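Local atomic coordinates of phosphonopyruvate hydrolase (Variovorax sp., PDB entry 2HJP), a protein that hydrolyses phosphonopyruvate to pyruvate and phosphate, cleaving a carbon-phosphorus bond with the help of a divalent metal cation. Residues A[62-67]-A[97-102]; A[181-186]-A[206-211]. One frame throughout, in Å; residues are numbered along the deposited sequence.

Both contacts are largely buried and belong to one closed eight-stranded parallel barrel, but they hold different layers of it. Contact 1 joins two helices of the outer shell, 60-71 and 89-102, mainly through side chains: a leucine methyl on a tyrosine face and an imidazole-hydroxyl bond. Contact 2 lies in the barrel wall, where strands 182-185 and 208-210 are tied by backbone hydrogen bonds and aliphatic side chains, and where a water and the substrate extend the polar network. Contacts 1 and 2 share no element, their centres lying about 22 Å apart. Each has a histidine on the active-site side, His-186 touching phosphonopyruvate directly and the His-63 side chain about 8 Å from it at the nearest atoms.

Contact 1 (A[62-67]-A[97-102]); sequences THLEMM and PQYEAA
The Tyr-99 ring takes Leu-64 on one face and His-63 and Met-67 at its edge. Over the face, Leu-64 CD1 stands 3.8 Å from the ring centroid and only 3° off the normal, a nearly vertical CH-pi contact. At the edge, Met-67 CG comes 3.6 Å from Tyr-99 CE1, while the imidazole of His-63 meets the phenol rim to rim, the planes inclined at 40° and neither ring lying over the other. What ties these two rings is the hydrogen bond of 2.6 Å between His-63 ND1 and Tyr-99 OH, close to straight; the hydroxyl sits at the imidazole edge, near its plane. The other imidazole nitrogen, NE2, is bonded to the carbonyl O of Gly-41, a substrate-binding residue at the end of strand 38-41, so both ring nitrogens have partners and the rotation of the ring is fixed from two sides.

Helices 60-71 and 89-102 belong to the outer layer of the TIM-barrel-type fold of this superfamily, with strand 78-81 coming between them in the chain; the axes of 62-67 and 97-102 come within 9.4 Å and run roughly the same way. Strand 78-81 lies beneath them: Met-67 touches Leu-78 and Ala-80, and Tyr-99 also rests on Ala-80.

Leu-64 fills the space between the helices. With CG anti to its own backbone N (chi1 170°), the side chain splits its two methyls: CD1, besides covering the tyrosine, reaches Ala-102 CB at 3.7 Å, and CD2 lies 3.9 Å from Gln-98 CB, near the exposed side of the contact. Met-67 bends at chi2 and chi3, leading its sulfur and end methyl away from helix 89-102 after CG has touched the tyrosine rim.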
ATOM      1  N   THR A  62      -0.289   3.815   6.130  1.00 18.07           N
ATOM      2  CA  THR A  62      -0.532   5.021   5.389  1.00 17.75           C
ATOM      3  C   THR A  62       0.472   6.081   5.877  1.00 15.93           C
ATOM      4  O   THR A  62       1.087   6.779   5.063  1.00 16.50           O
ATOM      5  CB  THR A  62      -1.967   5.497   5.573  1.00 19.17           C
ATOM      6  OG1 THR A  62      -2.845   4.552   4.928  1.00 21.80           O
ATOM      7  CG2 THR A  62      -2.174   6.873   4.967  1.00 17.06           C
ATOM      8  N   HIS A  63       0.681   6.144   7.182  1.00 13.87           N
ATOM      9  CA  HIS A  63       1.593   7.127   7.689  1.00 14.91           C
ATOM     10  C   HIS A  63       3.080   6.818   7.333  1.00 15.03           C
ATOM     11  O   HIS A  63       3.833   7.696   6.807  1.00 15.49           O
ATOM     12  CB  HIS A  63       1.375   7.276   9.208  1.00 12.21           C
ATOM     13  CG  HIS A  63       2.301   8.277   9.850  1.00 14.36           C
ATOM     14  ND1 HIS A  63       3.521   7.937  10.391  1.00 12.19           N
ATOM     15  CD2 HIS A  63       2.189   9.624   9.983  1.00 14.08           C
ATOM     16  CE1 HIS A  63       4.135   9.022  10.829  1.00 15.21           C
ATOM     17  NE2 HIS A  63       3.353  10.067  10.592  1.00 15.30           N
ATOM     18  N   LEU A  64       3.467   5.561   7.494  1.00 14.82           N
ATOM     19  CA  LEU A  64       4.842   5.140   7.196  1.00 12.83           C
ATOM     20  C   LEU A  64       5.136   5.412   5.733  1.00 13.25           C
ATOM     21  O   LEU A  64       6.194   5.969   5.414  1.00 12.06           O
ATOM     22  CB  LEU A  64       5.019   3.627   7.530  1.00 13.35           C
ATOM     23  CG  LEU A  64       6.355   3.058   7.004  1.00 13.78           C
ATOM     24  CD1 LEU A  64       7.521   3.764   7.748  1.00 11.44           C
ATOM     25  CD2 LEU A  64       6.428   1.524   7.280  1.00 11.94           C
ATOM     26  N   GLU A  65       4.205   5.071   4.824  1.00 12.96           N
ATOM     27  CA  GLU A  65       4.477   5.349   3.393  1.00 14.45           C
ATOM     28  C   GLU A  65       4.535   6.865   3.077  1.00 13.84           C
ATOM     29  O   GLU A  65       5.305   7.281   2.235  1.00 13.09           O
ATOM     30  CB  GLU A  65       3.457   4.615   2.501  1.00 16.66           C
ATOM     31  CG  GLU A  65       3.647   3.106   2.645  1.00 20.54           C
ATOM     32  CD  GLU A  65       5.172   2.662   2.446  1.00 23.52           C
ATOM     33  OE1 GLU A  65       5.880   3.075   1.490  1.00 25.75           O
ATOM     34  OE2 GLU A  65       5.660   1.843   3.214  1.00 25.32           O
ATOM     35  N   MET A  66       3.721   7.663   3.762  1.00 13.26           N
ATOM     36  CA  MET A  66       3.771   9.099   3.577  1.00 12.53           C
ATOM     37  C   MET A  66       5.142   9.578   4.065  1.00 13.11           C
ATOM     38  O   MET A  66       5.662  10.520   3.492  1.00 13.89           O
ATOM     39  CB  MET A  66       2.646   9.819   4.389  1.00  9.73           C
ATOM     40  CG  MET A  66       2.668  11.373   4.180  1.00 13.05           C
ATOM     41  SD  MET A  66       2.825  11.843   2.418  1.00 17.67           S
ATOM     42  CE  MET A  66       1.082  11.493   1.916  1.00 12.05           C
ATOM     43  N   MET A  67       5.701   8.996   5.132  1.00 12.45           N
ATOM     44  CA  MET A  67       7.007   9.469   5.616  1.00 15.02           C
ATOM     45  C   MET A  67       8.047   9.165   4.562  1.00 14.30           C
ATOM     46  O   MET A  67       8.930   9.988   4.290  1.00 14.90           O
ATOM     47  CB  MET A  67       7.428   8.842   6.961  1.00 14.10           C
ATOM     48  CG  MET A  67       6.491   9.178   8.156  1.00 12.74           C
ATOM     49  SD  MET A  67       6.210  10.976   8.398  1.00 15.80           S
ATOM     50  CE  MET A  67       4.602  11.230   7.689  1.00 13.02           C
ATOM     51  N   PRO A  97      12.711   0.548  13.138  1.00 18.11           N
ATOM     52  CA  PRO A  97      13.615   0.326  12.014  1.00 18.44           C
ATOM     53  C   PRO A  97      12.869   0.628  10.676  1.00 18.16           C
ATOM     54  O   PRO A  97      13.494   1.015   9.713  1.00 19.61           O
ATOM     55  CB  PRO A  97      14.012  -1.176  12.154  1.00 18.72           C
ATOM     56  CG  PRO A  97      13.775  -1.475  13.613  1.00 17.95           C
ATOM     57  CD  PRO A  97      12.557  -0.639  13.985  1.00 19.27           C
ATOM     58  N   GLN A  98      11.551   0.442  10.627  1.00 15.01           N
ATOM     59  CA  GLN A  98      10.832   0.789   9.386  1.00 16.62           C
ATOM     60  C   GLN A  98      10.796   2.286   9.124  1.00 15.58           C
ATOM     61  O   GLN A  98      11.018   2.705   7.995  1.00 14.73           O
ATOM     62  CB  GLN A  98       9.417   0.251   9.389  1.00 17.40           C
ATOM     63  CG  GLN A  98       9.407  -1.250   9.278  1.00 17.65           C
ATOM     64  CD  GLN A  98       8.007  -1.786   9.441  1.00 22.15           C
ATOM     65  OE1 GLN A  98       7.592  -2.234  10.545  1.00 24.99           O
ATOM     66  NE2 GLN A  98       7.256  -1.723   8.375  1.00 21.21           N
ATOM     67  N   TYR A  99      10.575   3.068  10.171  1.00 15.43           N
ATOM     68  CA  TYR A  99      10.580   4.547  10.047  1.00 18.36           C
ATOM     69  C   TYR A  99      12.005   5.034   9.694  1.00 17.33           C
ATOM     70  O   TYR A  99      12.191   5.856   8.796  1.00 16.57           O
ATOM     71  CB  TYR A  99      10.068   5.180  11.318  1.00 18.21           C
ATOM     72  CG  TYR A  99       8.584   5.297  11.285  1.00 17.29           C
ATOM     73  CD1 TYR A  99       7.972   6.405  10.681  1.00 16.47           C
ATOM     74  CD2 TYR A  99       7.765   4.245  11.765  1.00 16.09           C
ATOM     75  CE1 TYR A  99       6.550   6.461  10.531  1.00 15.45           C
ATOM     76  CE2 TYR A  99       6.335   4.306  11.626  1.00 17.09           C
ATOM     77  CZ  TYR A  99       5.736   5.416  11.019  1.00 18.07           C
ATOM     78  OH  TYR A  99       4.334   5.507  11.042  1.00 15.65           O
ATOM     79  N   GLU A 100      13.017   4.457  10.347  1.00 17.02           N
ATOM     80  CA  GLU A 100      14.418   4.794  10.016  1.00 17.25           C
ATOM     81  C   GLU A 100      14.721   4.452   8.557  1.00 17.74           C
ATOM     82  O   GLU A 100      15.209   5.293   7.781  1.00 16.71           O
ATOM     83  CB  GLU A 100      15.395   4.027  10.920  1.00 17.90           C
ATOM     84  CG  GLU A 100      16.856   4.476  10.704  1.00 21.11           C
ATOM     85  CD  GLU A 100      17.803   3.848  11.731  1.00 20.49           C
ATOM     86  OE1 GLU A 100      17.382   2.915  12.441  1.00 25.63           O
ATOM     87  OE2 GLU A 100      18.972   4.263  11.822  1.00 24.61           O
ATOM     88  N   ALA A 101      14.358   3.239   8.150  1.00 18.17           N
ATOM     89  CA  ALA A 101      14.590   2.842   6.773  1.00 18.64           C
ATOM     90  C   ALA A 101      13.791   3.718   5.804  1.00 18.99           C
ATOM     91  O   ALA A 101      14.269   3.923   4.667  1.00 17.68           O
ATOM     92  CB  ALA A 101      14.237   1.365   6.566  1.00 17.85           C
ATOM     93  N   ALA A 102      12.622   4.232   6.224  1.00 17.04           N
ATOM     94  CA  ALA A 102      11.809   5.132   5.356  1.00 17.71           C
ATOM     95  C   ALA A 102      12.524   6.512   5.149  1.00 18.24           C
ATOM     96  O   ALA A 102      12.172   7.292   4.242  1.00 17.69           O
ATOM     97  CB  ALA A 102      10.383   5.348   5.969  1.00 16.24           C
TER

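Contact 2 (A[181-186]-A[206-211]); sequences DAILIH and VPLVLV. With PPR (phosphonopyruvate), chain G.
His-186 has a chi1 of -149°, off the usual staggered values, which swings its ring to Val-211 and the ligand and sets His-186 CE1 3.6 Å from Val-211 CB. Leu-184 sends CG anti to its backbone N (chi1 -170°), and Val-211 turns CG2 anti to its carbonyl carbon; the two branches meet at 3.7 Å between Leu-184 CD1 and Val-211 CG2. Leu-184 CB also packs on Val-209 CB, on the sheet face opposite Ile-183, whose CB meets Leu-208 CD2. Three backbone bonds join the strands in parallel register: Ile-183 N to Pro-207 O, Val-209 N to Ile-183 O (2.8 Å), and Ile-185 N to Val-209 O. This is a beta-alpha-beta unit of the TIM barrel, its crossover made by helix 193-201, which packs on Ile-185, Leu-208 and Leu-210. Beyond the last backbone bond a water bridges the strand ends: it donates to Ile-185 O, accepts from Val-211 N and is hydrogen-bonded to His-186 ND1 (3.0 Å). The other ring nitrogen, NE2, gives a nearly straight bond (164°) to phosphonopyruvate O3P, 2.8 Å away at the imidazole edge. Were His-186 an alanine, O3P would probably lose this donor and the water one of its three partners. Arg-155 and Arg-188 also hydrogen-bond to the phosphonopyruvate.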
ATOM      1  N   ASP A 181      16.420  11.117  23.455  1.00 16.69           N
ATOM      2  CA  ASP A 181      17.387  12.143  23.089  1.00 16.04           C
ATOM      3  C   ASP A 181      16.820  13.493  23.330  1.00 17.47           C
ATOM      4  O   ASP A 181      17.562  14.484  23.300  1.00 16.78           O
ATOM      5  CB  ASP A 181      17.743  11.991  21.597  1.00 18.73           C
ATOM      6  CG  ASP A 181      18.461  10.652  21.310  1.00 21.75           C
ATOM      7  OD1 ASP A 181      19.601  10.525  21.783  1.00 19.75           O
ATOM      8  OD2 ASP A 181      17.875   9.732  20.671  1.00 18.58           O
ATOM      9  N   ALA A 182      15.495  13.539  23.507  1.00 16.10           N
ATOM     10  CA  ALA A 182      14.817  14.823  23.775  1.00 20.29           C
ATOM     11  C   ALA A 182      13.469  14.586  24.379  1.00 20.00           C
ATOM     12  O   ALA A 182      12.938  13.488  24.258  1.00 20.99           O
ATOM     13  CB  ALA A 182      14.704  15.641  22.504  1.00 20.51           C
ATOM     14  N   ILE A 183      12.920  15.595  25.055  1.00 18.78           N
ATOM     15  CA  ILE A 183      11.636  15.447  25.684  1.00 18.89           C
ATOM     16  C   ILE A 183      10.655  16.510  25.160  1.00 18.75           C
ATOM     17  O   ILE A 183      10.909  17.729  25.256  1.00 17.75           O
ATOM     18  CB  ILE A 183      11.787  15.579  27.201  1.00 21.35           C
ATOM     19  CG1 ILE A 183      12.851  14.561  27.715  1.00 22.73           C
ATOM     20  CG2 ILE A 183      10.428  15.438  27.817  1.00 18.65           C
ATOM     21  CD1 ILE A 183      12.789  14.167  29.135  1.00 35.83           C
ATOM     22  N   LEU A 184       9.562  16.045  24.576  1.00 16.08           N
ATOM     23  CA  LEU A 184       8.574  16.955  24.048  1.00 16.59           C
ATOM     24  C   LEU A 184       7.548  17.041  25.174  1.00 17.57           C
ATOM     25  O   LEU A 184       6.934  16.045  25.508  1.00 16.64           O
ATOM     26  CB  LEU A 184       7.941  16.371  22.773  1.00 16.73           C
ATOM     27  CG  LEU A 184       7.034  17.374  21.993  1.00 17.30           C
ATOM     28  CD1 LEU A 184       6.746  16.824  20.525  1.00 16.42           C
ATOM     29  CD2 LEU A 184       5.734  17.668  22.877  1.00 16.31           C
ATOM     30  N   ILE A 185       7.413  18.216  25.789  1.00 20.67           N
ATOM     31  CA  ILE A 185       6.459  18.431  26.876  1.00 21.53           C
ATOM     32  C   ILE A 185       5.300  19.159  26.215  1.00 21.93           C
ATOM     33  O   ILE A 185       5.447  20.212  25.613  1.00 19.42           O
ATOM     34  CB  ILE A 185       7.094  19.232  28.066  1.00 22.82           C
ATOM     35  CG1 ILE A 185       6.052  19.473  29.160  1.00 24.47           C
ATOM     36  CG2 ILE A 185       7.713  20.607  27.568  1.00 22.87           C
ATOM     37  CD1 ILE A 185       5.685  18.238  29.976  1.00 24.71           C
ATOM     38  N   HIS A 186       4.124  18.556  26.319  1.00 22.83           N
ATOM     39  CA  HIS A 186       2.984  19.155  25.654  1.00 24.74           C
ATOM     40  C   HIS A 186       1.963  19.842  26.582  1.00 26.13           C
ATOM     41  O   HIS A 186       1.836  19.542  27.783  1.00 25.83           O
ATOM     42  CB  HIS A 186       2.324  18.084  24.785  1.00 25.39           C
ATOM     43  CG  HIS A 186       1.669  18.627  23.535  1.00 28.56           C
ATOM     44  ND1 HIS A 186       1.854  19.922  23.079  1.00 28.15           N
ATOM     45  CD2 HIS A 186       0.789  18.054  22.675  1.00 29.16           C
ATOM     46  CE1 HIS A 186       1.112  20.122  22.004  1.00 27.80           C
ATOM     47  NE2 HIS A 186       0.455  19.006  21.736  1.00 28.23           N
ATOM     48  N   VAL A 206      19.019  16.434  28.432  1.00 22.90           N
ATOM     49  CA  VAL A 206      18.575  16.519  27.054  1.00 20.85           C
ATOM     50  C   VAL A 206      17.658  17.711  26.797  1.00 20.06           C
ATOM     51  O   VAL A 206      16.975  18.194  27.691  1.00 20.35           O
ATOM     52  CB  VAL A 206      17.895  15.237  26.592  1.00 19.95           C
ATOM     53  CG1 VAL A 206      18.867  14.084  26.774  1.00 18.24           C
ATOM     54  CG2 VAL A 206      16.547  15.049  27.262  1.00 16.05           C
ATOM     55  N   PRO A 207      17.632  18.190  25.548  1.00 19.60           N
ATOM     56  CA  PRO A 207      16.805  19.329  25.136  1.00 19.46           C
ATOM     57  C   PRO A 207      15.338  19.088  25.116  1.00 18.05           C
ATOM     58  O   PRO A 207      14.863  17.963  24.934  1.00 19.28           O
ATOM     59  CB  PRO A 207      17.259  19.670  23.726  1.00 17.06           C
ATOM     60  CG  PRO A 207      18.366  18.776  23.416  1.00 21.57           C
ATOM     61  CD  PRO A 207      18.520  17.716  24.477  1.00 19.77           C
ATOM     62  N   LEU A 208      14.596  20.154  25.307  1.00 15.54           N
ATOM     63  CA  LEU A 208      13.141  20.057  25.236  1.00 16.97           C
ATOM     64  C   LEU A 208      12.609  20.414  23.855  1.00 17.24           C
ATOM     65  O   LEU A 208      13.295  21.109  23.052  1.00 18.41           O
ATOM     66  CB  LEU A 208      12.493  21.002  26.238  1.00 18.23           C
ATOM     67  CG  LEU A 208      12.889  20.692  27.662  1.00 18.21           C
ATOM     68  CD1 LEU A 208      12.193  21.736  28.525  1.00 20.48           C
ATOM     69  CD2 LEU A 208      12.540  19.196  28.071  1.00 18.42           C
ATOM     70  N   VAL A 209      11.406  19.920  23.590  1.00 18.08           N
ATOM     71  CA  VAL A 209      10.712  20.180  22.325  1.00 17.62           C
ATOM     72  C   VAL A 209       9.330  20.752  22.693  1.00 17.38           C
ATOM     73  O   VAL A 209       8.623  20.172  23.529  1.00 17.23           O
ATOM     74  CB  VAL A 209      10.464  18.868  21.498  1.00 17.28           C
ATOM     75  CG1 VAL A 209       9.787  19.211  20.115  1.00 17.72           C
ATOM     76  CG2 VAL A 209      11.755  18.071  21.342  1.00 17.60           C
ATOM     77  N   LEU A 210       8.977  21.874  22.059  1.00 16.13           N
ATOM     78  CA  LEU A 210       7.660  22.502  22.250  1.00 17.32           C
ATOM     79  C   LEU A 210       6.808  22.493  20.959  1.00 17.20           C
ATOM     80  O   LEU A 210       7.343  22.630  19.819  1.00 17.26           O
ATOM     81  CB  LEU A 210       7.832  23.983  22.698  1.00 19.84           C
ATOM     82  CG  LEU A 210       8.666  24.264  23.964  1.00 18.34           C
ATOM     83  CD1 LEU A 210       8.738  25.739  24.336  1.00 18.22           C
ATOM     84  CD2 LEU A 210       7.974  23.468  25.112  1.00 18.47           C
ATOM     85  N   VAL A 211       5.503  22.362  21.117  1.00 16.44           N
ATOM     86  CA  VAL A 211       4.548  22.429  19.990  1.00 17.08           C
ATOM     87  C   VAL A 211       3.566  23.485  20.518  1.00 17.29           C
ATOM     88  O   VAL A 211       2.556  23.153  21.152  1.00 19.21           O
ATOM     89  CB  VAL A 211       3.830  21.072  19.818  1.00 15.85           C
ATOM     90  CG1 VAL A 211       2.880  21.106  18.560  1.00 15.47           C
ATOM     91  CG2 VAL A 211       4.879  19.944  19.781  1.00 17.73           C
TER
HETATM   92  C1  PPR G 291       0.452  15.970  15.676  1.00 20.18           C
HETATM   93  O1  PPR G 291       0.733  17.023  14.967  1.00 17.46           O
HETATM   94  O2' PPR G 291      -0.029  14.959  15.240  1.00 17.68           O
HETATM   95  C2  PPR G 291       0.801  16.099  17.128  1.00 21.75           C
HETATM   96  C3  PPR G 291       0.776  17.219  17.908  1.00 23.63           C
HETATM   97  O2  PPR G 291       1.158  14.937  17.679  1.00 18.90           O
HETATM   98  P   PPR G 291      -0.957  17.446  18.536  1.00 26.69           P
HETATM   99  O1P PPR G 291      -1.204  16.192  19.419  1.00 25.43           O
HETATM  100  O2P PPR G 291      -1.865  17.524  17.279  1.00 26.79           O
HETATM  101  O3P PPR G 291      -0.897  18.649  19.355  1.00 26.75           O
HETATM  102  O   HOH W   1       4.067  21.790  23.697  1.00 24.65           O